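Local coordinates for protein putative branched-chain-amino-acid aminotransferase (Thermotoga maritima MSB8, PDB 3CSW) that probably transfers the amino group of leucine, isoleucine and valine to 2-oxoglutarate, using pyridoxal 5'-phosphate as cofactor, at residues Glu44-Tyr49 with Phe54-His59; Val132-Asp137 with Gln173-Ser178; Asn181-Lys186 with Asn207-Ala212. All blocks are in the same frame, centred on the assembly; numbering follows the deposited sequence.

Overall arrangement
The three contacts follow one another along the chain, each closing before the next opens, and all belong to the class-IV aminotransferase fold. Interaction 1 ties strand 42-49 of the antiparallel sheet to the start of helix 56-68. Interaction 2, its centre about 24 Å away, joins the loop after strand 125-129 to strand 174-177. Interaction 3 sets the next strand, 181-186, against helix 203-214, its centre about 18 Å from that of interaction 2 and about 19 Å from that of interaction 1, which it touches through Phe54 and Asn207. Contacts from separate sheets thus converge on the cofactor: interactions 2 and 3 touch it, and the nearest atoms of the His59 side chain and the cofactor are about 4 Å apart.

Interaction 1 of 3, residues Glu44-Tyr49 with Phe54-His59; sequences ETLRTY and FAAYKH
His59 and Glu44 meet through a straight hydrogen bond: His59 ND1 donates to Glu44 OE1 at 2.7 Å (168° at the hydrogen). The acceptor lies in the plane of the imidazole, but the carboxylate is turned well away from that plane and is met on its anti side, from somewhat out of its own plane. Glu44 reaches this position by folding at chi2 (-61°), while its other oxygen, OE2, is salt-bridged to Arg62, which also hydrogen-bonds the pyridoxal phosphate. Leu46 covers one face of the same imidazole as a CH-pi contact, its CG 4.0 Å from the ring centroid, while its CD2 passes on to Ala56. Farther along, Tyr49 turns its edge to the face of Phe54, a T-shaped pair with planes at 90° and centroids 5.1 Å apart. Tyr49 also lies over the guanidinium of Arg47, which grips Thr48 O with NE and NH2 together. Phe54 N bonds Arg47 O at 3.0 Å, and a water links Arg47 N to Phe54 O. Strand 42-49 is thus fastened to the start of helix 56-68, with helix 78-89 packing on Leu46 and Ala56, helix 203-214 on Phe54 and His59, and helix 262-276 on the Tyr49-Phe54 pair.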
loop_
_atom_site.group_PDB
_atom_site.type_symbol
_atom_site.label_atom_id
_atom_site.label_comp_id
_atom_site.label_asym_id
_atom_site.label_seq_id
_atom_site.Cartn_x
_atom_site.Cartn_y
_atom_site.Cartn_z
ATOM N N GLU A 44 20.629 5.760 21.202
ATOM C CA GLU A 44 20.916 7.122 20.748
ATOM C C GLU A 44 22.411 7.271 20.469
ATOM O O GLU A 44 23.223 6.535 21.034
ATOM C CB GLU A 44 20.490 8.140 21.816
ATOM C CG GLU A 44 18.996 8.452 21.866
ATOM C CD GLU A 44 18.469 9.059 20.558
ATOM O OE1 GLU A 44 19.202 9.823 19.917
ATOM O OE2 GLU A 44 17.314 8.772 20.181
ATOM N N THR A 45 22.763 8.208 19.583
ATOM C CA THR A 45 24.160 8.533 19.283
ATOM C C THR A 45 24.367 10.026 19.519
ATOM O O THR A 45 23.516 10.829 19.173
ATOM C CB THR A 45 24.574 8.165 17.833
ATOM O OG1 THR A 45 23.841 8.953 16.881
ATOM C CG2 THR A 45 24.350 6.668 17.562
ATOM N N LEU A 46 25.486 10.388 20.147
ATOM C CA LEU A 46 25.810 11.782 20.412
ATOM C C LEU A 46 27.231 12.037 19.967
ATOM O O LEU A 46 27.997 11.100 19.753
ATOM C CB LEU A 46 25.690 12.135 21.910
ATOM C CG LEU A 46 24.356 11.938 22.657
ATOM C CD1 LEU A 46 24.225 10.495 23.152
ATOM C CD2 LEU A 46 24.243 12.922 23.809
ATOM N N ARG A 47 27.567 13.311 19.782
ATOM C CA ARG A 47 28.958 13.733 19.615
ATOM C C ARG A 47 29.221 14.894 20.555
ATOM O O ARG A 47 28.298 15.453 21.121
ATOM C CB ARG A 47 29.265 14.142 18.179
ATOM C CG ARG A 47 28.597 15.429 17.717
ATOM C CD ARG A 47 29.338 16.020 16.531
ATOM N NE ARG A 47 30.561 16.643 16.995
ATOM C CZ ARG A 47 31.502 17.137 16.204
ATOM N NH1 ARG A 47 31.397 17.065 14.877
ATOM N NH2 ARG A 47 32.560 17.714 16.754
ATOM N N THR A 48 30.492 15.248 20.721
ATOM C CA THR A 48 30.870 16.388 21.524
ATOM C C THR A 48 31.383 17.522 20.643
ATOM O O THR A 48 31.834 17.297 19.525
ATOM C CB THR A 48 32.000 16.038 22.509
ATOM O OG1 THR A 48 33.133 15.579 21.761
ATOM C CG2 THR A 48 31.559 14.944 23.502
ATOM N N TYR A 49 31.247 18.738 21.171
ATOM C CA TYR A 49 31.945 19.934 20.684
ATOM C C TYR A 49 32.708 20.443 21.904
ATOM O O TYR A 49 32.133 20.592 22.988
ATOM C CB TYR A 49 30.996 20.993 20.142
ATOM C CG TYR A 49 30.312 20.594 18.846
ATOM C CD1 TYR A 49 30.991 20.622 17.622
ATOM C CD2 TYR A 49 28.978 20.201 18.837
ATOM C CE1 TYR A 49 30.345 20.259 16.416
ATOM C CE2 TYR A 49 28.328 19.834 17.646
ATOM C CZ TYR A 49 29.012 19.854 16.450
ATOM O OH TYR A 49 28.336 19.488 15.307
ATOM N N PHE A 54 26.854 17.223 23.026
ATOM C CA PHE A 54 25.933 18.009 22.239
ATOM C C PHE A 54 24.497 17.472 22.245
ATOM O O PHE A 54 24.254 16.277 22.048
ATOM C CB PHE A 54 26.420 18.084 20.787
ATOM C CG PHE A 54 25.558 18.960 19.908
ATOM C CD1 PHE A 54 25.495 20.341 20.131
ATOM C CD2 PHE A 54 24.808 18.415 18.877
ATOM C CE1 PHE A 54 24.709 21.148 19.329
ATOM C CE2 PHE A 54 24.011 19.217 18.075
ATOM C CZ PHE A 54 23.951 20.573 18.304
ATOM N N ALA A 55 23.557 18.397 22.429
ATOM C CA ALA A 55 22.129 18.115 22.414
ATOM C C ALA A 55 21.769 16.985 23.352
ATOM O O ALA A 55 20.896 16.188 23.031
ATOM C CB ALA A 55 21.620 17.829 20.977
ATOM N N ALA A 56 22.384 16.974 24.541
ATOM C CA ALA A 56 22.208 15.883 25.488
ATOM C C ALA A 56 20.747 15.700 25.914
ATOM O O ALA A 56 20.228 14.578 25.913
ATOM C CB ALA A 56 23.120 16.045 26.684
ATOM N N TYR A 57 20.071 16.797 26.236
ATOM C CA TYR A 57 18.670 16.747 26.639
ATOM C C TYR A 57 17.767 16.254 25.496
ATOM O O TYR A 57 16.890 15.442 25.714
ATOM C CB TYR A 57 18.184 18.120 27.161
ATOM C CG TYR A 57 16.783 18.029 27.712
ATOM C CD1 TYR A 57 16.527 17.293 28.865
ATOM C CD2 TYR A 57 15.710 18.627 27.057
ATOM C CE1 TYR A 57 15.244 17.157 29.358
ATOM C CE2 TYR A 57 14.423 18.497 27.541
ATOM C CZ TYR A 57 14.193 17.763 28.694
ATOM O OH TYR A 57 12.912 17.631 29.184
ATOM N N LYS A 58 17.999 16.746 24.285
ATOM C CA LYS A 58 17.235 16.328 23.119
ATOM C C LYS A 58 17.354 14.830 22.863
ATOM O O LYS A 58 16.361 14.172 22.557
ATOM C CB LYS A 58 17.674 17.110 21.877
ATOM C CG LYS A 58 17.266 18.572 21.947
ATOM C CD LYS A 58 17.657 19.363 20.726
ATOM C CE LYS A 58 17.017 20.748 20.774
ATOM N NZ LYS A 58 17.533 21.550 19.607
ATOM N N HIS A 59 18.569 14.305 22.987
ATOM C CA HIS A 59 18.810 12.872 22.828
ATOM C C HIS A 59 18.195 12.053 23.956
ATOM O O HIS A 59 17.667 10.987 23.714
ATOM C CB HIS A 59 20.303 12.594 22.724
ATOM C CG HIS A 59 20.873 12.912 21.382
ATOM N ND1 HIS A 59 20.668 12.102 20.288
ATOM C CD2 HIS A 59 21.623 13.949 20.945
ATOM C CE1 HIS A 59 21.274 12.627 19.238
ATOM N NE2 HIS A 59 21.876 13.736 19.613
HETATM O O HOH W 1 25.192 14.744 19.954
#

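Interaction 2 of 3, residues Val132-Asp137 with Gln173-Ser178; sequences VRRIPD and QVCEGS. With PLP (pyridoxal-5'-phosphate), chain E.
Arg134 holds Glu176 by a side-on salt bridge in which two nitrogens share one oxygen: NE lies 2.7 Å and NH2 2.9 Å from Glu176 OE2. That oxygen sits close to the guanidinium plane, yet both donors approach it from the same face of the carboxylate, whose plane is turned 69° from theirs. The arginine chain bends at chi2 (79°) to lay this edge against the acid. At the root of the arginine, Arg134 CB rests 3.9 Å from Cys175 SG. Packing between the segments is confined to these three buried residues; the rest of the loop turns away from strand 174-177, Ile135 and Pro136 packing on the same residues of a second subunit, and reaches solvent at Asp137. Glu176 OE1 accepts from PLP N1 at 2.8 Å, while Leu200 N also reaches OE2 and Asp151 takes Arg134 NH1. A leucine in place of Arg134 would probably leave Glu176 OE2 without its charged mate, held by Leu200 N, and the carboxylate facing PLP N1 freer to turn. Cys175 and Glu176 form a classic beta bulge opposite Leu167. A glutamate at the pyridine nitrogen is characteristic of the fold-type IV (class-IV) aminotransferases; here Arg134 steadies it from the second shell.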
loop_
_atom_site.group_PDB
_atom_site.type_symbol
_atom_site.label_atom_id
_atom_site.label_comp_id
_atom_site.label_asym_id
_atom_site.label_seq_id
_atom_site.Cartn_x
_atom_site.Cartn_y
_atom_site.Cartn_z
ATOM N N VAL A 132 15.724 -1.131 -0.130
ATOM C CA VAL A 132 14.908 -1.329 1.026
ATOM C C VAL A 132 14.016 -0.090 1.210
ATOM O O VAL A 132 14.524 1.041 1.259
ATOM C CB VAL A 132 15.805 -1.532 2.263
ATOM C CG1 VAL A 132 14.961 -1.742 3.492
ATOM C CG2 VAL A 132 16.761 -2.716 2.039
ATOM N N ARG A 133 12.696 -0.310 1.283
ATOM C CA ARG A 133 11.747 0.750 1.584
ATOM C C ARG A 133 11.600 0.881 3.082
ATOM O O ARG A 133 11.663 -0.097 3.807
ATOM C CB ARG A 133 10.371 0.522 0.957
ATOM C CG ARG A 133 10.333 0.441 -0.544
ATOM C CD ARG A 133 10.776 1.736 -1.188
ATOM N NE ARG A 133 10.774 1.575 -2.639
ATOM C CZ ARG A 133 9.803 1.940 -3.474
ATOM N NH1 ARG A 133 8.695 2.561 -3.056
ATOM N NH2 ARG A 133 9.945 1.674 -4.773
ATOM N N ARG A 134 11.420 2.113 3.536
ATOM C CA ARG A 134 11.192 2.415 4.947
ATOM C C ARG A 134 9.914 1.723 5.431
ATOM O O ARG A 134 8.902 1.750 4.738
ATOM C CB ARG A 134 11.080 3.923 5.126
ATOM C CG ARG A 134 11.170 4.424 6.559
ATOM C CD ARG A 134 12.616 4.450 6.996
ATOM N NE ARG A 134 12.832 5.293 8.161
ATOM C CZ ARG A 134 13.110 4.881 9.396
ATOM N NH1 ARG A 134 13.201 3.603 9.708
ATOM N NH2 ARG A 134 13.315 5.783 10.347
ATOM N N ILE A 135 9.970 1.104 6.623
ATOM C CA ILE A 135 8.825 0.376 7.167
ATOM C C ILE A 135 7.734 1.396 7.472
ATOM O O ILE A 135 8.024 2.449 8.083
ATOM C CB ILE A 135 9.161 -0.430 8.472
ATOM C CG1 ILE A 135 10.212 -1.510 8.197
ATOM C CG2 ILE A 135 7.869 -1.029 9.073
ATOM C CD1 ILE A 135 10.729 -2.247 9.494
ATOM N N PRO A 136 6.491 1.110 7.039
ATOM C CA PRO A 136 5.413 2.075 7.251
ATOM C C PRO A 136 4.904 2.033 8.691
ATOM O O PRO A 136 5.092 1.034 9.380
ATOM C CB PRO A 136 4.331 1.612 6.254
ATOM C CG PRO A 136 4.510 0.148 6.174
ATOM C CD PRO A 136 6.013 -0.079 6.308
ATOM N N ASP A 137 4.253 3.113 9.105
ATOM C CA ASP A 137 3.694 3.270 10.447
ATOM C C ASP A 137 2.770 2.129 10.911
ATOM O O ASP A 137 2.779 1.779 12.083
ATOM C CB ASP A 137 2.953 4.640 10.552
ATOM C CG ASP A 137 2.697 5.062 12.004
ATOM O OD1 ASP A 137 3.656 5.110 12.818
ATOM O OD2 ASP A 137 1.523 5.349 12.339
ATOM N N GLN A 173 7.961 8.236 -1.987
ATOM C CA GLN A 173 8.359 9.473 -1.325
ATOM C C GLN A 173 9.745 9.276 -0.736
ATOM O O GLN A 173 10.091 8.184 -0.324
ATOM C CB GLN A 173 7.353 9.912 -0.235
ATOM C CG GLN A 173 7.368 9.158 1.111
ATOM C CD GLN A 173 6.552 7.865 1.121
ATOM O OE1 GLN A 173 6.328 7.244 0.090
ATOM N NE2 GLN A 173 6.126 7.458 2.303
ATOM N N VAL A 174 10.539 10.341 -0.725
ATOM C CA VAL A 174 11.819 10.330 -0.040
ATOM C C VAL A 174 11.571 10.298 1.477
ATOM O O VAL A 174 10.810 11.119 2.032
ATOM C CB VAL A 174 12.671 11.574 -0.415
ATOM C CG1 VAL A 174 13.998 11.546 0.305
ATOM C CG2 VAL A 174 12.869 11.656 -1.941
ATOM N N CYS A 175 12.186 9.339 2.151
ATOM C CA CYS A 175 12.144 9.325 3.615
ATOM C C CYS A 175 13.450 9.896 4.131
ATOM O O CYS A 175 13.513 11.063 4.549
ATOM C CB CYS A 175 11.848 7.911 4.159
ATOM S SG CYS A 175 10.102 7.467 3.918
ATOM N N GLU A 176 14.500 9.081 4.105
ATOM C CA GLU A 176 15.755 9.478 4.663
ATOM C C GLU A 176 16.858 8.501 4.299
ATOM O O GLU A 176 16.597 7.460 3.746
ATOM C CB GLU A 176 15.613 9.548 6.192
ATOM C CG GLU A 176 15.228 8.228 6.861
ATOM C CD GLU A 176 14.560 8.415 8.213
ATOM O OE1 GLU A 176 15.138 9.075 9.092
ATOM O OE2 GLU A 176 13.450 7.889 8.406
ATOM N N GLY A 177 18.098 8.838 4.654
ATOM C CA GLY A 177 19.196 7.895 4.549
ATOM C C GLY A 177 19.135 6.872 5.678
ATOM O O GLY A 177 18.398 7.065 6.636
ATOM N N SER A 178 19.942 5.801 5.572
ATOM C CA SER A 178 20.037 4.756 6.619
ATOM C C SER A 178 20.551 5.273 7.982
ATOM O O SER A 178 20.295 4.660 9.024
ATOM C CB SER A 178 20.860 3.543 6.136
ATOM O OG SER A 178 22.265 3.777 6.124
HETATM N N1 PLP E . 17.709 8.749 10.069
HETATM C C2 PLP E . 18.047 7.526 10.639
HETATM C C2A PLP E . 17.391 6.298 10.088
HETATM C C3 PLP E . 18.981 7.475 11.696
HETATM O O3 PLP E . 19.394 6.271 12.218
HETATM C C4 PLP E . 19.566 8.675 12.170
HETATM C C4A PLP E . 20.611 8.643 13.250
HETATM O O4A PLP E . 21.799 8.407 12.962
HETATM C C5 PLP E . 19.213 9.897 11.572
HETATM C C6 PLP E . 18.279 9.918 10.534
HETATM C C5A PLP E . 19.966 11.172 11.878
HETATM O O4P PLP E . 19.469 11.764 13.069
HETATM P P PLP E . 20.374 12.748 14.004
HETATM O O1P PLP E . 19.667 12.971 15.357
HETATM O O2P PLP E . 20.551 14.068 13.310
HETATM O O3P PLP E . 21.708 12.034 14.177
#

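Interaction 3 of 3, residues Asn181-Lys186 with Asn207-Ala212; sequences NVFLVK and NVIKLA. With PLP (pyridoxal-5'-phosphate), chain E.
Strand 181-186 and helix segment 207-212 stand well apart as backbones: their closest CA atoms, those of Phe183 and Val208, are 9.6 Å from each other, and no hydrogen bond joins the two. One aromatic side chain spans the gap. With CG anti to its carbonyl carbon (chi1 -72°), Phe183 extends its ring from the strand to the helix, where two consecutive residues receive it differently. Val208 CG1 stands over one ring face, displaced toward the rim, and approaches Phe183 CZ to 4.1 Å. Ile209 comes from the edge, its CG1 lying in the ring plane 4.0 Å from Phe183 CE2, the two side chains crossing at about a right angle. By apolar packing alone, Val208 and Ile209 probably restrict the ring from one face and from one edge. Phe236, on the adjacent antiparallel strand, stacks with Phe183. Asn181 OD1 is 3.6 Å from PLP C6, and Ile203 N and Thr204 OG1 at the start of helix 203-214 hydrogen-bond the cofactor; the Phe183 packing itself is structural. Helix 203-214 follows strand 189-193 and leads to that strand's parallel neighbour, 219-222, a beta-alpha-beta crossover whose helix packs on the sheet through Phe183.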
loop_
_atom_site.group_PDB
_atom_site.type_symbol
_atom_site.label_atom_id
_atom_site.label_comp_id
_atom_site.label_asym_id
_atom_site.label_seq_id
_atom_site.Cartn_x
_atom_site.Cartn_y
_atom_site.Cartn_z
ATOM N N ASN A 181 19.314 12.331 7.673
ATOM C CA ASN A 181 18.176 12.933 6.989
ATOM C C ASN A 181 18.617 13.604 5.674
ATOM O O ASN A 181 19.801 13.910 5.474
ATOM C CB ASN A 181 17.435 13.920 7.881
ATOM C CG ASN A 181 16.716 13.249 9.047
ATOM O OD1 ASN A 181 17.149 13.364 10.201
ATOM N ND2 ASN A 181 15.610 12.559 8.759
ATOM N N VAL A 182 17.651 13.795 4.774
ATOM C CA VAL A 182 17.862 14.333 3.420
ATOM C C VAL A 182 17.229 15.711 3.235
ATOM O O VAL A 182 16.091 15.953 3.617
ATOM C CB VAL A 182 17.261 13.352 2.362
ATOM C CG1 VAL A 182 17.301 13.932 0.888
ATOM C CG2 VAL A 182 17.986 12.002 2.468
ATOM N N PHE A 183 18.004 16.601 2.630
ATOM C CA PHE A 183 17.543 17.894 2.213
ATOM C C PHE A 183 17.879 18.087 0.730
ATOM O O PHE A 183 18.871 17.537 0.225
ATOM C CB PHE A 183 18.257 19.003 3.011
ATOM C CG PHE A 183 17.833 19.119 4.450
ATOM C CD1 PHE A 183 18.290 18.221 5.399
ATOM C CD2 PHE A 183 17.008 20.162 4.864
ATOM C CE1 PHE A 183 17.930 18.344 6.733
ATOM C CE2 PHE A 183 16.636 20.288 6.187
ATOM C CZ PHE A 183 17.107 19.377 7.130
ATOM N N LEU A 184 17.037 18.857 0.039
ATOM C CA LEU A 184 17.321 19.276 -1.329
ATOM C C LEU A 184 17.095 20.775 -1.457
ATOM O O LEU A 184 16.409 21.399 -0.640
ATOM C CB LEU A 184 16.516 18.486 -2.377
ATOM C CG LEU A 184 14.996 18.600 -2.427
ATOM C CD1 LEU A 184 14.518 18.251 -3.801
ATOM C CD2 LEU A 184 14.329 17.700 -1.383
ATOM N N VAL A 185 17.726 21.369 -2.453
ATOM C CA VAL A 185 17.552 22.805 -2.705
ATOM C C VAL A 185 17.070 22.929 -4.129
ATOM O O VAL A 185 17.635 22.299 -5.020
ATOM C CB VAL A 185 18.846 23.634 -2.531
ATOM C CG1 VAL A 185 18.597 25.099 -2.916
ATOM C CG2 VAL A 185 19.398 23.534 -1.089
ATOM N N LYS A 186 16.023 23.724 -4.331
ATOM C CA LYS A 186 15.448 23.960 -5.655
ATOM C C LYS A 186 14.955 25.388 -5.743
ATOM O O LYS A 186 14.100 25.787 -4.955
ATOM C CB LYS A 186 14.296 22.982 -5.906
ATOM C CG LYS A 186 13.687 23.021 -7.302
ATOM C CD LYS A 186 14.713 22.789 -8.384
ATOM C CE LYS A 186 14.038 22.534 -9.703
ATOM N NZ LYS A 186 15.034 22.344 -10.769
ATOM N N ASN A 207 18.040 21.378 13.779
ATOM C CA ASN A 207 18.968 22.508 13.858
ATOM C C ASN A 207 19.210 23.202 12.534
ATOM O O ASN A 207 19.316 24.438 12.492
ATOM C CB ASN A 207 20.303 22.074 14.463
ATOM C CG ASN A 207 20.269 22.054 15.984
ATOM O OD1 ASN A 207 20.091 23.091 16.626
ATOM N ND2 ASN A 207 20.479 20.890 16.561
ATOM N N VAL A 208 19.287 22.415 11.455
ATOM C CA VAL A 208 19.489 22.959 10.110
ATOM C C VAL A 208 18.261 23.755 9.660
ATOM O O VAL A 208 18.420 24.795 9.047
ATOM C CB VAL A 208 19.866 21.848 9.096
ATOM C CG1 VAL A 208 19.826 22.356 7.642
ATOM C CG2 VAL A 208 21.263 21.280 9.459
ATOM N N ILE A 209 17.057 23.278 9.982
ATOM C CA ILE A 209 15.808 24.003 9.663
ATOM C C ILE A 209 15.794 25.373 10.359
ATOM O O ILE A 209 15.488 26.418 9.733
ATOM C CB ILE A 209 14.540 23.158 10.014
ATOM C CG1 ILE A 209 14.430 21.968 9.055
ATOM C CG2 ILE A 209 13.242 24.001 9.928
ATOM C CD1 ILE A 209 13.416 20.912 9.452
ATOM N N LYS A 210 16.171 25.381 11.640
ATOM C CA LYS A 210 16.278 26.628 12.401
ATOM C C LYS A 210 17.370 27.544 11.865
ATOM O O LYS A 210 17.199 28.764 11.826
ATOM C CB LYS A 210 16.514 26.336 13.886
ATOM C CG LYS A 210 15.358 25.601 14.509
ATOM C CD LYS A 210 15.490 25.482 16.012
ATOM C CE LYS A 210 14.555 24.376 16.533
ATOM N NZ LYS A 210 13.998 24.661 17.879
ATOM N N LEU A 211 18.502 26.972 11.489
ATOM C CA LEU A 211 19.585 27.752 10.891
ATOM C C LEU A 211 19.134 28.351 9.569
ATOM O O LEU A 211 19.409 29.525 9.287
ATOM C CB LEU A 211 20.831 26.894 10.668
ATOM C CG LEU A 211 22.004 27.515 9.909
ATOM C CD1 LEU A 211 22.573 28.709 10.653
ATOM C CD2 LEU A 211 23.067 26.466 9.679
ATOM N N ALA A 212 18.464 27.563 8.736
ATOM C CA ALA A 212 18.001 28.081 7.434
ATOM C C ALA A 212 17.096 29.299 7.652
ATOM O O ALA A 212 17.266 30.335 7.003
ATOM C CB ALA A 212 17.302 26.999 6.617
HETATM N N1 PLP E . 17.709 8.749 10.069
HETATM C C2 PLP E . 18.047 7.526 10.639
HETATM C C2A PLP E . 17.391 6.298 10.088
HETATM C C3 PLP E . 18.981 7.475 11.696
HETATM O O3 PLP E . 19.394 6.271 12.218
HETATM C C4 PLP E . 19.566 8.675 12.170
HETATM C C4A PLP E . 20.611 8.643 13.250
HETATM O O4A PLP E . 21.799 8.407 12.962
HETATM C C5 PLP E . 19.213 9.897 11.572
HETATM C C6 PLP E . 18.279 9.918 10.534
HETATM C C5A PLP E . 19.966 11.172 11.878
HETATM O O4P PLP E . 19.469 11.764 13.069
HETATM P P PLP E . 20.374 12.748 14.004
HETATM O O1P PLP E . 19.667 12.971 15.357
HETATM O O2P PLP E . 20.551 14.068 13.310
HETATM O O3P PLP E . 21.708 12.034 14.177
#